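Local coordinates for putative diflavin flavoprotein A 3 (Synechocystis sp., PDB 6H0C) that probably passes electrons from NADH to oxygen, reducing it to water, and is represented here by its flavodiiron core, at residues Ile104-Ser107 with Asn108-Gln112; Glu298-Lys301 with Glu302-Lys306; Pro315-Gly319 with His320-Pro324. All blocks are in the same frame, centred on the assembly; numbering follows the deposited sequence.

Interaction 1: residues Ile104-Ser107 with Asn108-Gln112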
# COMPACT_ATOMS: atom_id res chain seq x y z
N ILE A 104 -10.75 -3.90 -18.05
CA ILE A 104 -10.10 -3.53 -16.80
C ILE A 104 -10.56 -2.14 -16.35
O ILE A 104 -10.56 -1.19 -17.13
CB ILE A 104 -8.57 -3.55 -16.93
CG1 ILE A 104 -8.08 -4.97 -17.20
CG2 ILE A 104 -7.93 -2.97 -15.66
CD1 ILE A 104 -6.86 -5.05 -18.11
N ILE A 105 -10.95 -2.05 -15.08
CA ILE A 105 -11.36 -0.79 -14.48
C ILE A 105 -10.37 -0.38 -13.38
O ILE A 105 -10.15 -1.15 -12.44
CB ILE A 105 -12.77 -0.89 -13.86
CG1 ILE A 105 -13.78 -1.37 -14.90
CG2 ILE A 105 -13.18 0.43 -13.23
CD1 ILE A 105 -13.90 -0.46 -16.10
N CYS A 106 -9.79 0.81 -13.50
CA CYS A 106 -8.79 1.23 -12.52
C CYS A 106 -8.47 2.73 -12.60
O CYS A 106 -8.96 3.43 -13.47
CB CYS A 106 -7.50 0.42 -12.71
SG CYS A 106 -6.65 0.73 -14.28
N SER A 107 -7.64 3.20 -11.68
CA SER A 107 -7.25 4.60 -11.67
C SER A 107 -6.21 4.89 -12.75
O SER A 107 -5.66 3.97 -13.37
CB SER A 107 -6.70 5.00 -10.31
OG SER A 107 -5.36 4.54 -10.18
N ASN A 108 -5.93 6.16 -12.96
CA ASN A 108 -4.98 6.54 -14.00
C ASN A 108 -3.56 6.10 -13.67
O ASN A 108 -2.87 5.56 -14.55
CB ASN A 108 -5.02 8.04 -14.23
CG ASN A 108 -4.21 8.44 -15.43
OD1 ASN A 108 -4.62 8.21 -16.56
ND2 ASN A 108 -3.04 9.02 -15.19
N PRO A 109 -3.10 6.33 -12.43
CA PRO A 109 -1.76 5.83 -12.07
C PRO A 109 -1.67 4.30 -12.18
O PRO A 109 -0.64 3.78 -12.62
CB PRO A 109 -1.58 6.30 -10.62
CG PRO A 109 -2.48 7.49 -10.50
CD PRO A 109 -3.68 7.15 -11.35
N ALA A 110 -2.74 3.59 -11.81
CA ALA A 110 -2.78 2.14 -11.92
C ALA A 110 -2.69 1.71 -13.38
O ALA A 110 -2.01 0.75 -13.72
CB ALA A 110 -4.04 1.57 -11.26
N ALA A 111 -3.40 2.42 -14.25
CA ALA A 111 -3.37 2.13 -15.68
C ALA A 111 -1.96 2.26 -16.24
O ALA A 111 -1.50 1.40 -17.00
CB ALA A 111 -4.33 3.05 -16.43
N GLN A 112 -1.27 3.34 -15.87
CA GLN A 112 0.11 3.55 -16.30
C GLN A 112 1.02 2.42 -15.81
O GLN A 112 1.85 1.90 -16.56
CB GLN A 112 0.63 4.89 -15.79
CG GLN A 112 -0.10 6.07 -16.38
CD GLN A 112 0.12 7.35 -15.60
OE1 GLN A 112 0.72 7.34 -14.53
NE2 GLN A 112 -0.37 8.45 -16.14
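Cys106 and Ser107 meet the first turn of helix 108-117 at a serine N-cap, where strand 103-106 hands over to the helix in a beta-alpha-beta unit of the metallo-beta-lactamase-like domain. The tight part lies on the inner side. With SG held between its backbone N and carbonyl carbon (chi1 66°), Cys106 lays its thiol alongside the turn: Cys106 CB rests 3.9 Å from Ala110 CB, and SG approaches Ala111 CB at the same distance. Both alanines are buried, and their small methyl groups let strand end and helix start pack closely; Ala110 also touches Val84, and Ala111 touches Val129 of the adjoining strand 127-129.

The outer side is looser. Asn108 directs its CB away from the strand, in a solvent-exposed position, and touches Ser107 with little more than that carbon. Pro109, partly exposed, touches through one ring carbon, CD lying 3.3 Å from Ser107 OG. As the second helical residue it contributes no N-H to be capped.

Between these two sides sits buried Ser107, gripped through both its oxygens. Its carbonyl takes the first backbone bond of the helix, Ala111 N to Ser107 O at 2.9 Å. The hydroxyl donates to Gly156 O, which ties the cap to the loop just before strand 158-162, and as an acceptor it caps the start of the helix: Ala110 N reaches Ser107 OG over 3.2 Å in a nearly straight bond, 161° at the hydrogen.

Interaction 2: residues Glu298-Lys301 with Glu302-Lys306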
# COMPACT_ATOMS: atom_id res chain seq x y z
N GLU A 298 7.18 19.46 -6.09
CA GLU A 298 6.66 20.26 -4.99
C GLU A 298 6.43 19.39 -3.74
O GLU A 298 6.66 19.85 -2.62
CB GLU A 298 5.38 20.97 -5.42
CG GLU A 298 5.62 21.95 -6.57
CD GLU A 298 6.72 22.96 -6.26
OE1 GLU A 298 6.70 23.55 -5.16
OE2 GLU A 298 7.61 23.16 -7.12
N GLU A 299 5.99 18.15 -3.94
CA GLU A 299 5.85 17.22 -2.82
C GLU A 299 7.17 17.06 -2.08
O GLU A 299 7.22 17.08 -0.85
CB GLU A 299 5.40 15.84 -3.29
CG GLU A 299 3.94 15.69 -3.61
CD GLU A 299 3.63 14.25 -3.97
OE1 GLU A 299 3.96 13.36 -3.16
OE2 GLU A 299 3.08 14.01 -5.07
N ILE A 300 8.25 16.89 -2.84
CA ILE A 300 9.54 16.62 -2.23
C ILE A 300 10.03 17.88 -1.53
O ILE A 300 10.54 17.80 -0.41
CB ILE A 300 10.57 16.14 -3.27
CG1 ILE A 300 10.14 14.78 -3.82
CG2 ILE A 300 11.94 16.02 -2.63
CD1 ILE A 300 10.91 14.34 -5.03
N LYS A 301 9.87 19.03 -2.17
CA LYS A 301 10.24 20.29 -1.54
C LYS A 301 9.51 20.47 -0.21
O LYS A 301 10.13 20.79 0.79
CB LYS A 301 9.94 21.48 -2.45
CG LYS A 301 10.86 21.60 -3.64
CD LYS A 301 10.42 22.76 -4.53
CE LYS A 301 11.21 22.81 -5.83
NZ LYS A 301 10.67 23.88 -6.73
N GLU A 302 8.19 20.26 -0.21
CA GLU A 302 7.39 20.48 1.00
C GLU A 302 7.79 19.52 2.12
O GLU A 302 7.86 19.91 3.28
CB GLU A 302 5.89 20.32 0.71
CG GLU A 302 5.33 21.30 -0.33
CD GLU A 302 5.56 22.76 0.04
OE1 GLU A 302 4.56 23.48 0.24
OE2 GLU A 302 6.73 23.20 0.10
N ALA A 303 8.05 18.27 1.76
CA ALA A 303 8.46 17.29 2.74
C ALA A 303 9.79 17.73 3.37
O ALA A 303 9.91 17.78 4.60
CB ALA A 303 8.58 15.91 2.12
N ILE A 304 10.77 18.06 2.54
CA ILE A 304 12.09 18.48 3.01
C ILE A 304 11.99 19.79 3.81
O ILE A 304 12.73 20.01 4.78
CB ILE A 304 13.08 18.64 1.85
CG1 ILE A 304 13.41 17.28 1.22
CG2 ILE A 304 14.36 19.31 2.33
CD1 ILE A 304 13.99 16.27 2.20
N GLY A 305 11.07 20.65 3.39
CA GLY A 305 10.84 21.91 4.07
C GLY A 305 10.31 21.78 5.49
O GLY A 305 10.53 22.67 6.31
N LYS A 306 9.63 20.67 5.80
CA LYS A 306 9.10 20.50 7.15
C LYS A 306 9.80 19.38 7.96
O LYS A 306 9.47 19.16 9.13
CB LYS A 306 7.58 20.25 7.10
CG LYS A 306 7.14 18.81 6.91
CD LYS A 306 5.61 18.72 6.80
CE LYS A 306 5.10 17.27 6.81
NZ LYS A 306 5.60 16.45 5.66
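Ile300 and Ile304 stand one turn apart on helix 297-306 and form its buried ridge, CG2 of Ile300 lying 4.3 Å from CG1 of Ile304. The contact is light; Ile304 CG1 points back along the helix and comes closer, 3.3 Å, to Ile300 O. Ala303 shares this inner side with a bare methyl.

The outer side carries the charges. Lys301 runs fully extended beyond CG back towards the start of the helix, while Glu298 bends (chi2 -54°) to meet it. Their salt bridge links Lys301 NZ to Glu298 OE2 at 3.2 Å; the ammonium comes from the syn side of the carboxylate but 25° out of its plane. Glu302 is folded as well, and its CG passes over the carbonyl of the preceding turn, 3.0 Å from Glu298 O. That oxygen is already the acceptor for Glu302 N, at 2.9 Å. The two carboxylates stay apart, Glu298 OE1 being 5.3 Å from Glu302 OE2; Lys301 probably offsets the charge of Glu298, while its NZ lies far from the Glu302 carboxylate.

Regular helical bonds hold the backbone, the straightest running from Ile304 N to Ile300 O. In the flavodoxin-like domain this helix packs against the edge of the parallel sheet: Ala303 touches strands 257-262 and 286-291, Ile304 touches Ala259, and Ile300 and Lys301 lean on Ile331 of helix 323-335.

Interaction 3: residues Pro315-Gly319 with His320-Pro324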
# COMPACT_ATOMS: atom_id res chain seq x y z
N PRO A 315 17.44 1.05 -4.95
CA PRO A 315 18.08 -0.10 -5.58
C PRO A 315 19.18 0.38 -6.52
O PRO A 315 19.38 1.59 -6.69
CB PRO A 315 16.93 -0.74 -6.36
CG PRO A 315 16.10 0.44 -6.78
CD PRO A 315 16.18 1.42 -5.62
N THR A 316 19.89 -0.57 -7.14
CA THR A 316 20.87 -0.22 -8.15
C THR A 316 20.49 -0.87 -9.47
O THR A 316 20.28 -2.09 -9.54
CB THR A 316 22.28 -0.65 -7.73
OG1 THR A 316 22.62 -0.00 -6.50
CG2 THR A 316 23.30 -0.27 -8.81
N LEU A 317 20.38 -0.06 -10.51
CA LEU A 317 19.92 -0.53 -11.81
C LEU A 317 20.96 -0.19 -12.86
O LEU A 317 21.13 0.98 -13.22
CB LEU A 317 18.56 0.07 -12.18
CG LEU A 317 17.44 -0.15 -11.15
CD1 LEU A 317 16.15 0.55 -11.59
CD2 LEU A 317 17.18 -1.63 -10.89
N GLY A 318 21.67 -1.20 -13.35
CA GLY A 318 22.76 -0.99 -14.28
C GLY A 318 23.86 -0.14 -13.69
O GLY A 318 24.39 0.75 -14.36
N GLY A 319 24.21 -0.40 -12.44
CA GLY A 319 25.28 0.32 -11.78
C GLY A 319 24.92 1.71 -11.28
O GLY A 319 25.76 2.41 -10.73
N HIS A 320 23.66 2.10 -11.46
CA HIS A 320 23.24 3.45 -11.08
C HIS A 320 21.94 3.46 -10.31
O HIS A 320 21.15 2.52 -10.39
CB HIS A 320 23.08 4.34 -12.32
CG HIS A 320 24.35 4.54 -13.09
ND1 HIS A 320 24.65 3.82 -14.23
CD2 HIS A 320 25.39 5.39 -12.89
CE1 HIS A 320 25.82 4.21 -14.70
NE2 HIS A 320 26.29 5.16 -13.91
N ALA A 321 21.73 4.54 -9.56
CA ALA A 321 20.43 4.79 -8.97
C ALA A 321 19.40 4.98 -10.09
O ALA A 321 19.73 5.43 -11.19
CB ALA A 321 20.48 6.02 -8.07
N PRO A 322 18.14 4.61 -9.82
CA PRO A 322 17.06 4.93 -10.74
C PRO A 322 16.96 6.43 -10.95
O PRO A 322 17.23 7.20 -10.01
CB PRO A 322 15.81 4.40 -10.03
CG PRO A 322 16.34 3.36 -9.09
CD PRO A 322 17.66 3.89 -8.63
N THR A 323 16.59 6.85 -12.15
CA THR A 323 16.48 8.27 -12.46
C THR A 323 15.67 9.07 -11.43
O THR A 323 16.08 10.17 -11.07
CB THR A 323 15.87 8.46 -13.84
OG1 THR A 323 16.77 7.92 -14.81
CG2 THR A 323 15.65 9.93 -14.12
N PRO A 324 14.54 8.53 -10.95
CA PRO A 324 13.77 9.30 -9.95
C PRO A 324 14.52 9.55 -8.64
O PRO A 324 14.27 10.56 -7.97
CB PRO A 324 12.55 8.41 -9.71
CG PRO A 324 12.42 7.62 -11.00
CD PRO A 324 13.83 7.32 -11.38
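His320 has its CG beside the backbone N (chi1 -63°), and chi2 near 99° turns the imidazole so that one face covers the Gly319 carbonyl. Leu317 has a similar first torsion, after which its chain runs out extended (chi2 177°) and carries CD1 to the ring of Pro322. The two residues thus send their side chains to separate places, while their backbones are joined across a type I' turn.

The turn runs from Leu317 to His320 with Gly318 and Gly319 at its corners, both at positive phi, which glycine readily adopts. The bond that closes the turn, His320 N to Leu317 O, is long at 3.3 Å, its donor above the carbonyl plane instead of on a lone pair; the companion bond, Leu317 N to His320 O, is short at 2.7 Å and nearly straight. On the exposed side of the turn, His320 ND1 makes a weak bond of 3.1 Å to Gly318 O, bent at the hydrogen, which can add little to fixing the ring.

At the base the contact becomes apolar. The rings of Pro315 and Pro322 meet at a slant, CG to CG at 3.7 Å, and Leu317 crosses Pro322 at about a right angle, with Leu317 CD1 3.8 Å from Pro322 CG. Pro322 CG is thus met by both Pro315 CG and Leu317 CD1, and the residue occupies the N-cap position of helix 323-335. Thr316 turns away from this cluster; its hydroxyl accepts from Ala354 N at the start of helix 353-364.

This type I' turn with glycines at both corners lies in the loop between strand 309-313 and helix 323-335, at the carboxyl end of the parallel sheet. In flavodoxin-like folds the loop in this position borders the flavin ring of FMN, so 315-322 is probably part of the flavin pocket.

The three contacts divide between the two domains of the flavodiiron core. Interaction 1 belongs to the metallo-beta-lactamase-like domain, the type that carries the two irons in this family, whereas interactions 2 and 3 belong to the flavodoxin-like domain. Interaction 1 lies about 27 Å from interaction 2 and about 26 Å from interaction 3, centre to centre; the nearest atoms are about 10 and 12 Å apart. Interactions 2 and 3 have centres 23 Å apart, but their nearest atoms come within about 6 Å. Helix 323-335 connects these two: it starts in interaction 3, beside the probable flavin pocket, and farther along packs against the helix of interaction 2.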